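Local coordinates for FAD-binding oxidoreductase (Gulosibacter chungangensis, PDB 7PBG), which oxidises 4-ethylphenol, probably by dehydrogenation to 4-vinylphenol, using a covalently bound FAD cofactor, at residues A275-N280 against Q430-L435; A399-P404 against G474-H479. All coordinates share one frame; numbering follows the deposited sequence.

Contact 1. Residues A275-N280 against Q430-L435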
loop_
_atom_site.group_PDB
_atom_site.type_symbol
_atom_site.label_atom_id
_atom_site.label_comp_id
_atom_site.label_asym_id
_atom_site.label_seq_id
_atom_site.Cartn_x
_atom_site.Cartn_y
_atom_site.Cartn_z
ATOM N N ALA A 275 -15.298 3.244 7.334
ATOM C CA ALA A 275 -15.157 4.615 7.857
ATOM C C ALA A 275 -16.476 5.347 7.613
ATOM O O ALA A 275 -16.952 5.402 6.487
ATOM C CB ALA A 275 -14.004 5.283 7.175
ATOM N N PRO A 276 -17.203 5.763 8.672
ATOM C CA PRO A 276 -18.426 6.492 8.440
ATOM C C PRO A 276 -18.135 7.909 7.946
ATOM O O PRO A 276 -17.020 8.381 8.097
ATOM C CB PRO A 276 -19.157 6.421 9.789
ATOM C CG PRO A 276 -18.030 6.317 10.798
ATOM C CD PRO A 276 -16.932 5.543 10.111
ATOM N N ILE A 277 -19.141 8.535 7.367
ATOM C CA ILE A 277 -19.075 9.967 6.984
ATOM C C ILE A 277 -19.817 10.789 8.042
ATOM O O ILE A 277 -20.769 10.318 8.658
ATOM C CB ILE A 277 -19.617 10.195 5.561
ATOM C CG1 ILE A 277 -21.072 9.779 5.420
ATOM C CG2 ILE A 277 -18.743 9.461 4.548
ATOM C CD1 ILE A 277 -21.731 10.197 4.103
ATOM N N VAL A 278 -19.422 12.027 8.163
ATOM C CA VAL A 278 -20.084 12.986 9.081
ATOM C C VAL A 278 -20.357 14.217 8.244
ATOM O O VAL A 278 -19.368 14.936 7.919
ATOM C CB VAL A 278 -19.234 13.318 10.322
ATOM C CG1 VAL A 278 -20.069 14.143 11.289
ATOM C CG2 VAL A 278 -18.685 12.067 10.995
ATOM N N ARG A 279 -21.589 14.396 7.774
ATOM C CA ARG A 279 -21.838 15.571 6.905
ATOM C C ARG A 279 -22.692 16.600 7.618
ATOM O O ARG A 279 -23.510 16.277 8.512
ATOM C CB ARG A 279 -22.455 15.191 5.566
ATOM C CG ARG A 279 -23.658 14.305 5.626
ATOM C CD ARG A 279 -24.141 14.176 4.178
ATOM N NE ARG A 279 -23.202 13.773 3.129
ATOM C CZ ARG A 279 -23.587 13.497 1.865
ATOM N NH1 ARG A 279 -24.859 13.636 1.497
ATOM N NH2 ARG A 279 -22.698 13.125 0.958
ATOM N N ASN A 280 -22.559 17.827 7.146
ATOM C CA ASN A 280 -23.418 18.916 7.649
ATOM C C ASN A 280 -24.768 18.874 6.937
ATOM O O ASN A 280 -24.906 18.252 5.870
ATOM C CB ASN A 280 -22.733 20.261 7.587
ATOM C CG ASN A 280 -22.494 20.840 6.214
ATOM O OD1 ASN A 280 -22.535 20.153 5.197
ATOM N ND2 ASN A 280 -22.190 22.125 6.203
ATOM N N GLN A 430 -17.906 17.542 4.884
ATOM C CA GLN A 430 -17.898 16.172 5.416
ATOM C C GLN A 430 -16.621 16.029 6.247
ATOM O O GLN A 430 -15.572 16.551 5.857
ATOM C CB GLN A 430 -18.087 15.254 4.224
ATOM C CG GLN A 430 -18.200 13.777 4.551
ATOM C CD GLN A 430 -18.904 13.131 3.390
ATOM O OE1 GLN A 430 -20.122 13.268 3.214
ATOM N NE2 GLN A 430 -18.132 12.523 2.519
ATOM N N PHE A 431 -16.713 15.311 7.339
ATOM C CA PHE A 431 -15.508 14.906 8.095
ATOM C C PHE A 431 -15.517 13.393 8.146
ATOM O O PHE A 431 -16.566 12.794 8.279
ATOM C CB PHE A 431 -15.483 15.481 9.500
ATOM C CG PHE A 431 -15.217 16.957 9.585
ATOM C CD1 PHE A 431 -13.925 17.444 9.774
ATOM C CD2 PHE A 431 -16.249 17.840 9.388
ATOM C CE1 PHE A 431 -13.706 18.810 9.822
ATOM C CE2 PHE A 431 -16.021 19.204 9.426
ATOM C CZ PHE A 431 -14.754 19.684 9.666
ATOM N N ILE A 432 -14.346 12.796 7.971
ATOM C CA ILE A 432 -14.199 11.310 8.000
ATOM C C ILE A 432 -12.940 11.024 8.820
ATOM O O ILE A 432 -11.876 11.631 8.510
ATOM C CB ILE A 432 -14.093 10.740 6.575
ATOM C CG1 ILE A 432 -15.309 11.043 5.700
ATOM C CG2 ILE A 432 -13.797 9.246 6.634
ATOM C CD1 ILE A 432 -15.044 10.826 4.229
ATOM N N ILE A 433 -13.051 10.122 9.787
ATOM C CA ILE A 433 -11.866 9.360 10.275
ATOM C C ILE A 433 -11.749 8.078 9.414
ATOM O O ILE A 433 -12.626 7.244 9.484
ATOM C CB ILE A 433 -11.989 9.113 11.782
ATOM C CG1 ILE A 433 -11.924 10.447 12.534
ATOM C CG2 ILE A 433 -10.883 8.174 12.251
ATOM C CD1 ILE A 433 -12.427 10.352 13.933
ATOM N N GLY A 434 -10.704 7.972 8.589
ATOM C CA GLY A 434 -10.471 6.804 7.729
ATOM C C GLY A 434 -10.170 5.606 8.563
ATOM O O GLY A 434 -10.936 4.670 8.555
ATOM N N LEU A 435 -9.049 5.644 9.279
ATOM C CA LEU A 435 -8.706 4.629 10.295
ATOM C C LEU A 435 -7.944 5.344 11.423
ATOM O O LEU A 435 -8.446 5.343 12.564
ATOM C CB LEU A 435 -7.891 3.508 9.653
ATOM C CG LEU A 435 -7.764 2.274 10.536
ATOM C CD1 LEU A 435 -9.124 1.670 10.801
ATOM C CD2 LEU A 435 -6.816 1.227 9.953
HETATM O O HOH W 1 -15.134 8.246 10.072
#

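Contact 2. Residues A399-P404 against G474-H479. With FAD (flavin-adenine dinucleotide), chain C.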
loop_
_atom_site.group_PDB
_atom_site.type_symbol
_atom_site.label_atom_id
_atom_site.label_comp_id
_atom_site.label_asym_id
_atom_site.label_seq_id
_atom_site.Cartn_x
_atom_site.Cartn_y
_atom_site.Cartn_z
ATOM N N ALA A 399 -9.592 19.715 0.636
ATOM C CA ALA A 399 -9.757 18.477 1.443
ATOM C C ALA A 399 -8.488 18.150 2.225
ATOM O O ALA A 399 -7.755 17.249 1.843
ATOM C CB ALA A 399 -10.167 17.370 0.544
ATOM N N PRO A 400 -8.197 18.888 3.302
ATOM C CA PRO A 400 -7.010 18.573 4.071
ATOM C C PRO A 400 -7.148 17.359 4.984
ATOM O O PRO A 400 -8.205 17.062 5.502
ATOM C CB PRO A 400 -6.790 19.803 4.931
ATOM C CG PRO A 400 -8.178 20.373 5.125
ATOM C CD PRO A 400 -8.887 20.089 3.798
ATOM N N VAL A 401 -5.983 16.815 5.315
ATOM C CA VAL A 401 -5.876 15.642 6.195
ATOM C C VAL A 401 -5.150 16.107 7.458
ATOM O O VAL A 401 -4.254 16.945 7.379
ATOM C CB VAL A 401 -5.176 14.464 5.502
ATOM C CG1 VAL A 401 -3.782 14.779 5.005
ATOM C CG2 VAL A 401 -5.206 13.211 6.370
ATOM N N SER A 402 -5.547 15.558 8.595
ATOM C CA SER A 402 -4.981 15.961 9.901
ATOM C C SER A 402 -5.094 14.816 10.915
ATOM O O SER A 402 -5.634 13.788 10.569
ATOM C CB SER A 402 -5.689 17.174 10.377
ATOM O OG SER A 402 -7.051 16.875 10.567
ATOM N N ALA A 403 -4.632 15.012 12.149
ATOM C CA ALA A 403 -4.884 14.014 13.213
ATOM C C ALA A 403 -6.315 14.126 13.730
ATOM O O ALA A 403 -6.885 15.218 13.899
ATOM C CB ALA A 403 -3.851 14.172 14.315
ATOM N N PRO A 404 -6.960 12.979 14.040
ATOM C CA PRO A 404 -8.283 13.007 14.641
ATOM C C PRO A 404 -8.331 13.798 15.942
ATOM O O PRO A 404 -7.506 13.605 16.882
ATOM C CB PRO A 404 -8.596 11.546 14.879
ATOM C CG PRO A 404 -7.847 10.859 13.762
ATOM C CD PRO A 404 -6.532 11.608 13.732
ATOM N N GLY A 474 -2.629 19.464 5.621
ATOM C CA GLY A 474 -2.073 19.361 4.277
ATOM C C GLY A 474 -3.098 18.775 3.331
ATOM O O GLY A 474 -3.882 17.907 3.711
ATOM N N ILE A 475 -3.032 19.252 2.125
ATOM C CA ILE A 475 -3.957 18.854 1.032
ATOM C C ILE A 475 -3.277 17.700 0.313
ATOM O O ILE A 475 -2.095 17.835 -0.011
ATOM C CB ILE A 475 -4.200 20.077 0.124
ATOM C CG1 ILE A 475 -5.015 21.155 0.844
ATOM C CG2 ILE A 475 -4.836 19.653 -1.178
ATOM C CD1 ILE A 475 -6.389 20.703 1.233
ATOM N N TYR A 476 -3.983 16.643 -0.033
ATOM C CA TYR A 476 -3.342 15.515 -0.756
ATOM C C TYR A 476 -4.042 15.231 -2.088
ATOM O O TYR A 476 -3.695 14.259 -2.688
ATOM C CB TYR A 476 -3.427 14.262 0.109
ATOM C CG TYR A 476 -4.833 13.975 0.531
ATOM C CD1 TYR A 476 -5.713 13.318 -0.317
ATOM C CD2 TYR A 476 -5.331 14.503 1.705
ATOM C CE1 TYR A 476 -7.043 13.167 0.026
ATOM C CE2 TYR A 476 -6.649 14.330 2.077
ATOM C CZ TYR A 476 -7.511 13.679 1.214
ATOM O OH TYR A 476 -8.813 13.508 1.575
ATOM N N ARG A 477 -4.921 16.110 -2.538
ATOM C CA ARG A 477 -5.561 16.003 -3.874
ATOM C C ARG A 477 -6.012 17.415 -4.217
ATOM O O ARG A 477 -6.606 18.068 -3.369
ATOM C CB ARG A 477 -6.723 15.023 -3.813
ATOM C CG ARG A 477 -7.236 14.608 -5.187
ATOM C CD ARG A 477 -8.326 13.620 -5.121
ATOM N NE ARG A 477 -8.944 13.345 -6.403
ATOM C CZ ARG A 477 -9.966 12.539 -6.530
ATOM N NH1 ARG A 477 -10.435 11.922 -5.464
ATOM N NH2 ARG A 477 -10.507 12.329 -7.696
ATOM N N ALA A 478 -5.679 17.897 -5.393
ATOM C CA ALA A 478 -6.007 19.302 -5.691
ATOM C C ALA A 478 -6.219 19.526 -7.181
ATOM O O ALA A 478 -5.540 18.921 -8.007
ATOM C CB ALA A 478 -4.902 20.157 -5.136
ATOM N N HIS A 479 -7.069 20.498 -7.476
ATOM C CA HIS A 479 -7.308 21.026 -8.824
ATOM C C HIS A 479 -5.982 21.437 -9.476
ATOM O O HIS A 479 -5.059 21.972 -8.770
ATOM C CB HIS A 479 -8.310 22.179 -8.740
ATOM C CG HIS A 479 -8.885 22.600 -10.047
ATOM N ND1 HIS A 479 -8.175 23.312 -11.020
ATOM C CD2 HIS A 479 -10.130 22.438 -10.544
ATOM C CE1 HIS A 479 -8.988 23.558 -12.067
ATOM N NE2 HIS A 479 -10.214 23.066 -11.773
HETATM P PA FAD C . -10.233 10.473 -14.547
HETATM O O1A FAD C . -10.651 11.892 -14.761
HETATM O O2A FAD C . -10.280 9.522 -15.717
HETATM O O5B FAD C . -8.764 10.481 -13.996
HETATM C C5B FAD C . -8.349 11.379 -12.976
HETATM C C4B FAD C . -6.872 11.626 -13.157
HETATM O O4B FAD C . -6.117 10.397 -12.954
HETATM C C3B FAD C . -6.434 12.103 -14.552
HETATM O O3B FAD C . -6.616 13.508 -14.702
HETATM C C2B FAD C . -4.983 11.602 -14.630
HETATM O O2B FAD C . -4.139 12.507 -13.943
HETATM C C1B FAD C . -5.089 10.256 -13.920
HETATM N N9A FAD C . -5.420 9.148 -14.777
HETATM C C8A FAD C . -6.654 8.603 -14.938
HETATM N N7A FAD C . -6.643 7.595 -15.761
HETATM C C5A FAD C . -5.348 7.511 -16.213
HETATM C C6A FAD C . -4.709 6.608 -17.067
HETATM N N6A FAD C . -5.357 5.634 -17.721
HETATM N N1A FAD C . -3.389 6.801 -17.289
HETATM C C2A FAD C . -2.751 7.796 -16.620
HETATM N N3A FAD C . -3.247 8.681 -15.766
HETATM C C4A FAD C . -4.572 8.480 -15.607
HETATM N N1 FAD C . -13.954 11.427 -5.545
HETATM C C2 FAD C . -13.719 10.391 -4.759
HETATM O O2 FAD C . -12.636 9.754 -4.835
HETATM N N3 FAD C . -14.655 9.922 -3.913
HETATM C C4 FAD C . -15.865 10.532 -3.742
HETATM O O4 FAD C . -16.719 10.013 -2.998
HETATM C C4X FAD C . -16.139 11.650 -4.508
HETATM N N5 FAD C . -17.289 12.242 -4.331
HETATM C C5X FAD C . -17.539 13.342 -5.115
HETATM C C6 FAD C . -18.777 13.982 -4.963
HETATM C C7 FAD C . -19.140 15.060 -5.747
HETATM C C7M FAD C . -20.498 15.704 -5.555
HETATM C C8 FAD C . -18.234 15.511 -6.730
HETATM C C8M FAD C . -18.583 16.678 -7.604
HETATM C C9 FAD C . -16.999 14.913 -6.866
HETATM C C9A FAD C . -16.619 13.807 -6.082
HETATM N N10 FAD C . -15.406 13.143 -6.234
HETATM C C10 FAD C . -15.130 12.028 -5.455
HETATM C "C1'" FAD C . -14.426 13.522 -7.285
HETATM C "C2'" FAD C . -14.646 12.788 -8.618
HETATM O "O2'" FAD C . -16.072 12.741 -8.967
HETATM C "C3'" FAD C . -14.168 11.322 -8.649
HETATM O "O3'" FAD C . -12.914 11.207 -8.022
HETATM C "C4'" FAD C . -14.077 10.684 -10.041
HETATM O "O4'" FAD C . -14.172 9.254 -9.934
HETATM C "C5'" FAD C . -12.796 11.067 -10.733
HETATM O "O5'" FAD C . -12.956 11.123 -12.157
HETATM P P FAD C . -12.658 9.855 -13.080
HETATM O O1P FAD C . -13.365 10.054 -14.387
HETATM O O2P FAD C . -12.998 8.649 -12.265
HETATM O O3P FAD C . -11.075 9.898 -13.306
HETATM O O HOH W 2 -6.882 16.705 -0.333
HETATM O O HOH W 3 -8.261 19.866 -1.984
HETATM O O HOH W 4 -1.549 17.317 7.626
#

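Contact 1. Residues A275-N280 against Q430-L435
Gln430 OE1 takes two N-H groups from the guanidinium of Arg279. The bond from Arg279 NE to Gln430 OE1 is 3.1 Å long and fairly straight, 161° at the hydrogen, and its donor stands almost in line with the amide C=O; the second, from NH2, is weak. OE1 lies in the guanidinium plane, and amide and guanidinium are tilted by just 17°, so the two flat groups meet edge to edge. Gln430 gets there because CG is anti to its backbone N (chi1 -176°) and the chain runs on extended, laying CD 3.7 Å from Ile277 CB. A leucine in its place would probably leave Arg279 NE without this acceptor and the guanidinium held mainly by Asp284, with more freedom to turn.

The backbones pair as antiparallel strands. Phe431 N donates to Val278 O over 2.7 Å, whereas the return bond from Val278 N to Phe431 O is weak and bent. Val278 O also receives the CA-H of Gln430. Farther along, Ile432 CG1 rests 4.0 Å from Ile277 CG2, and Ala275 CB sits 3.3 Å from Ile433 O. One water donates to both Pro276 O and Ile433 O, spanning the strands where direct pairing has ended.

These are central strands of the eight-stranded antiparallel sheet. Arg279 is salt-bridged to Asp284 and makes a weak, long ion pair with Glu152, an FAD-binding residue. The neutral amide thus adds an acceptor beside carboxylates, and would be expected to help hold the guanidinium plane, together with Asp284, without adding charge.

Contact 2. Residues A399-P404 against G474-H479
Val401 and Gly474 form the backbone hydrogen bonds. Val401 N donates to Gly474 O over 2.9 Å at 160°, while the return bond from Gly474 N to Val401 O is weak at 3.5 Å. Gly474 O also receives a CA-H contact from Pro400 CA. Two waters supplement this sparse pairing: one donates to Val401 O and accepts weakly from Gly474 N, the other joins Ala399 N to Arg477 O. A separate water accepts from Tyr476 N and lies over the centre of that residue's ring.

Apolar contacts fill in around the backbone. Ile475 CD1 is 3.6 Å from Pro400 CD, the two side chains lying side by side and pointing the same way. The Tyr476 ring and Val401 cross at about a right angle, with Val401 CG1 3.7 Å from Tyr476 CD2. Tyr208 of the second subunit meets this ring too.

Strand 474-475, weakly bonded, is the last, edge strand of the eight-stranded antiparallel sheet in this chain, and just beyond it the side chain of Arg477 extends to the cofactor.

A close C···O approach stands apart from these: Tyr476 CG lies between its own N and carbonyl carbon (chi1 54°), a turn that swings the ring back across strand 393-402 and brings Tyr476 CE2 3.1 Å from Ala399 O.

Ligand bonds belong to Arg477, whose chain is extended from CG to NE. Its NH2 donates to FAD O3' at 2.7 Å and its NH1 to FAD O2 at 3.2 Å, with O2 in the guanidinium plane; one flat group thus spans flavin ring and ribityl chain, while NE is salt-bridged to Glu164.

Well into the chain, after strand 241-249 of the same sheet, comes strand 277-280, the first segment of the two contacts; helices and strand 318-326 follow before 399-404, the opening segment of contact 2. Segment 430-435 then closes the 149-residue loop of contact 1; only later does 474-479 close contact 2 across 69 residues. The segments alternate, so the two loops cross. Both contacts belong to one antiparallel sheet, where strand 438-447 stands between strands 426-433 and 393-402. Contact 1 ties the middle of that sheet and contact 2 its edge, with centres about 13 Å apart. They meet directly where Ile433 CD1 packs 4.1 Å from Pro404 CB.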